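Protein translation elongation factor 1A (Methanosarcina mazei, PDB 3WND) probably acts as a translation elongation factor related to SelB and EF-Tu, and in its GTP-bound form binds cysteinyl-tRNA(Cys). Local coordinates at residues A[87-92]-A[105-110]; A[115-120]-A[135-140]. One frame throughout, in Å; residues are numbered along the deposited sequence.

Interaction 1 of 2, residues A[87-92]-A[105-110]; sequences AVLCIP and IALDLL
A small, buried, wholly apolar strand-to-helix contact brings L107 of helix 98-109 against A87 and L89 of strand 86-91, inside the GTPase-like domain with its mixed sheet. Strand 86-91 and helix 98-109 are the first two elements of a beta-alpha-beta crossover that returns to the sheet through strand 115-119, and this is one point where the helix rests on the strand it came from. A87 and L89 are two residues apart on the strand, so both turn toward the helix, while V88 between them points away from it. L107 is the single helix residue in this segment that reaches across. Its CG stands anti to the carbonyl carbon, beside the backbone N (chi1 -73°), which sends the branched end of the side chain out to the sheet, where the two methyls divide the work. CD2 comes up to the lone methyl of A87, with L107 CD2 3.8 Å from A87 CB. CD1 heads for the next inward-facing residue but meets it more loosely, L107 CD1 lying 4.4 Å from L89 CD2. The backbones are nearest here, A87 CA and L107 CA being 8.5 Å apart. Farther along the strand, the side chain of L89 lies about 7 Å from those of S32 and R34, residues seen to bind GDP in this protein, although no GDP is bound here. To one flank, L81 of helix 74-83 touches both A87 and L107. On its outer side helix 98-109 meets strand 363-369 through A106 and L109, so it is sandwiched between the central sheet and the C-terminal beta domain.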
loop_
_atom_site.group_PDB
_atom_site.type_symbol
_atom_site.label_atom_id
_atom_site.label_comp_id
_atom_site.label_asym_id
_atom_site.label_seq_id
_atom_site.Cartn_x
_atom_site.Cartn_y
_atom_site.Cartn_z
ATOM N N ALA A 87 1.586 -1.972 8.101
ATOM C CA ALA A 87 0.566 -2.992 7.737
ATOM C C ALA A 87 0.111 -3.655 8.989
ATOM O O ALA A 87 0.945 -4.047 9.791
ATOM C CB ALA A 87 1.110 -4.060 6.746
ATOM N N VAL A 88 -1.200 -3.761 9.162
ATOM C CA VAL A 88 -1.733 -4.591 10.267
ATOM C C VAL A 88 -2.422 -5.789 9.610
ATOM O O VAL A 88 -3.408 -5.617 8.859
ATOM C CB VAL A 88 -2.788 -3.821 11.064
ATOM C CG1 VAL A 88 -3.456 -4.786 12.098
ATOM C CG2 VAL A 88 -2.080 -2.639 11.760
ATOM N N LEU A 89 -1.815 -6.975 9.790
ATOM C CA LEU A 89 -2.313 -8.231 9.170
ATOM C C LEU A 89 -3.208 -8.902 10.179
ATOM O O LEU A 89 -2.727 -9.238 11.290
ATOM C CB LEU A 89 -1.151 -9.111 8.717
ATOM C CG LEU A 89 -1.527 -10.516 8.324
ATOM C CD1 LEU A 89 -2.508 -10.477 7.083
ATOM C CD2 LEU A 89 -0.237 -11.300 8.025
ATOM N N CYS A 90 -4.464 -9.016 9.838
ATOM C CA CYS A 90 -5.461 -9.577 10.806
ATOM C C CYS A 90 -5.562 -11.086 10.563
ATOM O O CYS A 90 -5.823 -11.519 9.488
ATOM C CB CYS A 90 -6.821 -8.928 10.516
ATOM S SG CYS A 90 -6.843 -7.198 10.907
ATOM N N ILE A 91 -5.270 -11.852 11.617
ATOM C CA ILE A 91 -5.395 -13.308 11.526
ATOM C C ILE A 91 -6.360 -13.731 12.652
ATOM O O ILE A 91 -5.991 -13.620 13.840
ATOM C CB ILE A 91 -4.013 -13.985 11.681
ATOM C CG1 ILE A 91 -3.015 -13.384 10.634
ATOM C CG2 ILE A 91 -4.177 -15.485 11.553
ATOM C CD1 ILE A 91 -1.618 -13.877 10.696
ATOM N N PRO A 92 -7.472 -14.374 12.290
ATOM C CA PRO A 92 -8.425 -14.851 13.306
ATOM C C PRO A 92 -7.998 -16.249 13.865
ATOM O O PRO A 92 -7.061 -16.851 13.351
ATOM C CB PRO A 92 -9.715 -14.960 12.494
ATOM C CG PRO A 92 -9.220 -15.456 11.102
ATOM C CD PRO A 92 -7.965 -14.613 10.885
ATOM N N ILE A 105 3.016 -13.609 1.779
ATOM C CA ILE A 105 3.881 -13.637 0.629
ATOM C C ILE A 105 3.928 -12.248 -0.035
ATOM O O ILE A 105 5.032 -11.768 -0.403
ATOM C CB ILE A 105 3.396 -14.721 -0.341
ATOM C CG1 ILE A 105 3.863 -16.084 0.196
ATOM C CG2 ILE A 105 4.026 -14.461 -1.713
ATOM C CD1 ILE A 105 3.119 -17.233 -0.433
ATOM N N ALA A 106 2.781 -11.604 -0.131
ATOM C CA ALA A 106 2.758 -10.251 -0.744
ATOM C C ALA A 106 3.572 -9.256 0.041
ATOM O O ALA A 106 4.350 -8.488 -0.545
ATOM C CB ALA A 106 1.347 -9.713 -0.897
ATOM N N LEU A 107 3.384 -9.240 1.388
ATOM C CA LEU A 107 4.141 -8.282 2.190
ATOM C C LEU A 107 5.617 -8.540 2.002
ATOM O O LEU A 107 6.433 -7.575 1.954
ATOM C CB LEU A 107 3.756 -8.490 3.658
ATOM C CG LEU A 107 2.331 -7.988 4.035
ATOM C CD1 LEU A 107 1.924 -8.543 5.437
ATOM C CD2 LEU A 107 2.274 -6.431 4.005
ATOM N N ASP A 108 5.997 -9.826 1.952
ATOM C CA ASP A 108 7.432 -10.149 1.875
ATOM C C ASP A 108 8.013 -9.819 0.502
ATOM O O ASP A 108 9.107 -9.249 0.421
ATOM C CB ASP A 108 7.632 -11.636 2.287
ATOM C CG ASP A 108 9.054 -12.013 2.318
ATOM O OD1 ASP A 108 9.837 -11.530 3.180
ATOM O OD2 ASP A 108 9.351 -12.930 1.533
ATOM N N LEU A 109 7.207 -10.052 -0.575
ATOM C CA LEU A 109 7.696 -9.630 -1.895
ATOM C C LEU A 109 7.803 -8.114 -2.012
ATOM O O LEU A 109 8.602 -7.608 -2.779
ATOM C CB LEU A 109 6.722 -10.117 -2.953
ATOM C CG LEU A 109 6.738 -11.604 -3.202
ATOM C CD1 LEU A 109 5.603 -11.910 -4.221
ATOM C CD2 LEU A 109 8.028 -12.120 -3.767
ATOM N N LEU A 110 6.939 -7.362 -1.275
ATOM C CA LEU A 110 7.003 -5.878 -1.240
ATOM C C LEU A 110 8.157 -5.345 -0.414
ATOM O O LEU A 110 8.430 -4.163 -0.376
ATOM C CB LEU A 110 5.658 -5.322 -0.770
ATOM C CG LEU A 110 4.547 -5.382 -1.850
ATOM C CD1 LEU A 110 3.163 -5.191 -1.247
ATOM C CD2 LEU A 110 4.848 -4.239 -2.826
#

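Interaction 2 of 2, residues A[115-120]-A[135-140]; sequences GIIALT and AKLKVI
The carbonyl oxygen of A135 takes two N-H donors from within helix 127-140: K138 NZ at 2.6 Å from A135 O, and, weakly, the backbone N of V139, 3.3 Å from that same A135 O. The lysine approaches 34° out of the carbonyl plane, its chain curling back over the preceding turn on the solvent side of the helix. The inner side is quite different, and it is there that L137 meets I117 and L119 of strand 115-119. L137 CD1 touches both strand residues, sitting 3.7 Å from L119 CD2 and 4.3 Å from I117 CG2. Those two methyls are themselves neighbours, I117 CG2 and L119 CD2 being 3.8 Å apart, so the three carbons form one apolar cluster. Both leucines place CG anti to the carbonyl carbon (chi1 -71° for L137, -67° for L119), and their side chains slide past one another in opposite directions. The other branch of L137 goes to the adjoining strand 86-91, where L137 CD2 is 3.7 Å from I91 CD1. One leucine thus fits over two parallel strands at once, while L119 also packs on I130, L133 and K134 of the same helix. Strand 115-119, helix 127-140 and strand 150-153 make up a beta-alpha-beta unit. Just past the strand, T120 OG1 hydrogen-bonds S32 O in the GDP-binding loop, and D123, seen to bind GDP in this protein though none is bound here, follows; this is consistent with the place of the guanine-recognition motif in G domains. With nothing but methyl groups meeting between helix and strand, the join depends on shape and burial, and none of the polar bonds of this helix segment is part of it.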
loop_
_atom_site.group_PDB
_atom_site.type_symbol
_atom_site.label_atom_id
_atom_site.label_comp_id
_atom_site.label_asym_id
_atom_site.label_seq_id
_atom_site.Cartn_x
_atom_site.Cartn_y
_atom_site.Cartn_z
ATOM N N GLY A 115 5.163 -3.435 10.371
ATOM C CA GLY A 115 3.839 -4.043 10.531
ATOM C C GLY A 115 3.644 -4.646 11.918
ATOM O O GLY A 115 4.562 -4.626 12.811
ATOM N N ILE A 116 2.415 -5.140 12.069
ATOM C CA ILE A 116 1.910 -5.730 13.303
ATOM C C ILE A 116 0.929 -6.820 12.852
ATOM O O ILE A 116 0.247 -6.671 11.845
ATOM C CB ILE A 116 1.104 -4.712 14.152
ATOM C CG1 ILE A 116 1.947 -3.473 14.344
ATOM C CG2 ILE A 116 0.687 -5.355 15.518
ATOM C CD1 ILE A 116 1.127 -2.259 14.917
ATOM N N ILE A 117 0.970 -7.961 13.571
ATOM C CA ILE A 117 -0.041 -8.989 13.417
ATOM C C ILE A 117 -1.126 -8.798 14.422
ATOM O O ILE A 117 -0.794 -8.874 15.650
ATOM C CB ILE A 117 0.570 -10.418 13.421
ATOM C CG1 ILE A 117 1.517 -10.542 12.185
ATOM C CG2 ILE A 117 -0.519 -11.481 13.330
ATOM C CD1 ILE A 117 2.288 -11.851 12.072
ATOM N N ALA A 118 -2.375 -8.606 14.007
ATOM C CA ALA A 118 -3.481 -8.535 14.959
ATOM C C ALA A 118 -4.158 -9.892 14.997
ATOM O O ALA A 118 -4.682 -10.343 13.963
ATOM C CB ALA A 118 -4.461 -7.468 14.514
ATOM N N LEU A 119 -4.114 -10.550 16.148
ATOM C CA LEU A 119 -4.743 -11.823 16.326
ATOM C C LEU A 119 -6.170 -11.521 16.833
ATOM O O LEU A 119 -6.414 -11.338 17.986
ATOM C CB LEU A 119 -3.977 -12.716 17.324
ATOM C CG LEU A 119 -2.602 -13.178 16.841
ATOM C CD1 LEU A 119 -1.925 -14.117 17.904
ATOM C CD2 LEU A 119 -2.669 -13.772 15.433
ATOM N N THR A 120 -7.063 -11.355 15.856
ATOM C CA THR A 120 -8.370 -10.764 16.135
ATOM C C THR A 120 -9.309 -11.795 16.812
ATOM O O THR A 120 -9.023 -13.010 16.932
ATOM C CB THR A 120 -9.020 -10.323 14.795
ATOM O OG1 THR A 120 -8.914 -11.400 13.880
ATOM C CG2 THR A 120 -8.221 -9.130 14.197
ATOM N N ALA A 135 3.078 -19.022 18.499
ATOM C CA ALA A 135 4.236 -19.897 18.234
ATOM C C ALA A 135 4.305 -20.294 16.777
ATOM O O ALA A 135 5.381 -20.310 16.087
ATOM C CB ALA A 135 4.173 -21.188 19.099
ATOM N N LYS A 136 3.177 -20.697 16.287
ATOM C CA LYS A 136 3.082 -21.071 14.900
ATOM C C LYS A 136 3.583 -19.909 14.032
ATOM O O LYS A 136 4.459 -20.118 13.156
ATOM C CB LYS A 136 1.678 -21.473 14.525
ATOM C CG LYS A 136 1.245 -22.864 15.062
ATOM C CD LYS A 136 0.119 -23.380 14.172
ATOM C CE LYS A 136 -0.992 -24.002 15.009
ATOM N NZ LYS A 136 -0.984 -25.466 15.090
ATOM N N LEU A 137 3.068 -18.702 14.271
ATOM C CA LEU A 137 3.404 -17.633 13.383
ATOM C C LEU A 137 4.871 -17.274 13.460
ATOM O O LEU A 137 5.454 -16.851 12.433
ATOM C CB LEU A 137 2.486 -16.378 13.663
ATOM C CG LEU A 137 1.065 -16.627 13.219
ATOM C CD1 LEU A 137 0.089 -15.702 13.964
ATOM C CD2 LEU A 137 0.986 -16.335 11.710
ATOM N N LYS A 138 5.480 -17.394 14.641
ATOM C CA LYS A 138 6.917 -17.178 14.748
ATOM C C LYS A 138 7.564 -18.087 13.666
ATOM O O LYS A 138 8.474 -17.633 12.981
ATOM C CB LYS A 138 7.442 -17.362 16.185
ATOM C CG LYS A 138 8.735 -18.156 16.377
ATOM C CD LYS A 138 8.923 -18.889 17.760
ATOM C CE LYS A 138 7.911 -19.985 18.248
ATOM N NZ LYS A 138 7.517 -21.163 17.283
ATOM N N VAL A 139 7.019 -19.287 13.382
ATOM C CA VAL A 139 7.590 -20.168 12.357
ATOM C C VAL A 139 7.392 -19.801 10.882
ATOM O O VAL A 139 8.327 -19.834 10.008
ATOM C CB VAL A 139 7.120 -21.680 12.618
ATOM C CG1 VAL A 139 7.067 -22.553 11.345
ATOM C CG2 VAL A 139 7.894 -22.310 13.753
ATOM N N ILE A 140 6.181 -19.512 10.561
ATOM C CA ILE A 140 5.747 -19.278 9.210
ATOM C C ILE A 140 6.451 -17.998 8.758
ATOM O O ILE A 140 6.662 -17.809 7.533
ATOM C CB ILE A 140 4.213 -19.056 9.297
ATOM C CG1 ILE A 140 3.564 -20.441 9.650
ATOM C CG2 ILE A 140 3.694 -18.466 7.988
ATOM C CD1 ILE A 140 3.176 -20.573 11.101
#

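Interactions 1 and 2 repeat one theme in successive beta-alpha-beta units of the nucleotide-binding domain: in each, a single helix leucine lies on two alternate residues of a parallel strand, burying nearly equal surface. The two strands are neighbours, joined by probable backbone hydrogen bonds from A118 N to L89 O (2.8 Å) and from I91 N to A118 O (2.9 Å). Both joins are buried and purely apolar; the difference lies on the outer side of the helix, covered by the C-terminal domain in interaction 1, which sits nearer the chain's centre, but carrying exposed lysines in interaction 2. Strand 86-91 belongs to interaction 1 and also borders interaction 2, since it lies beside strand 115-119.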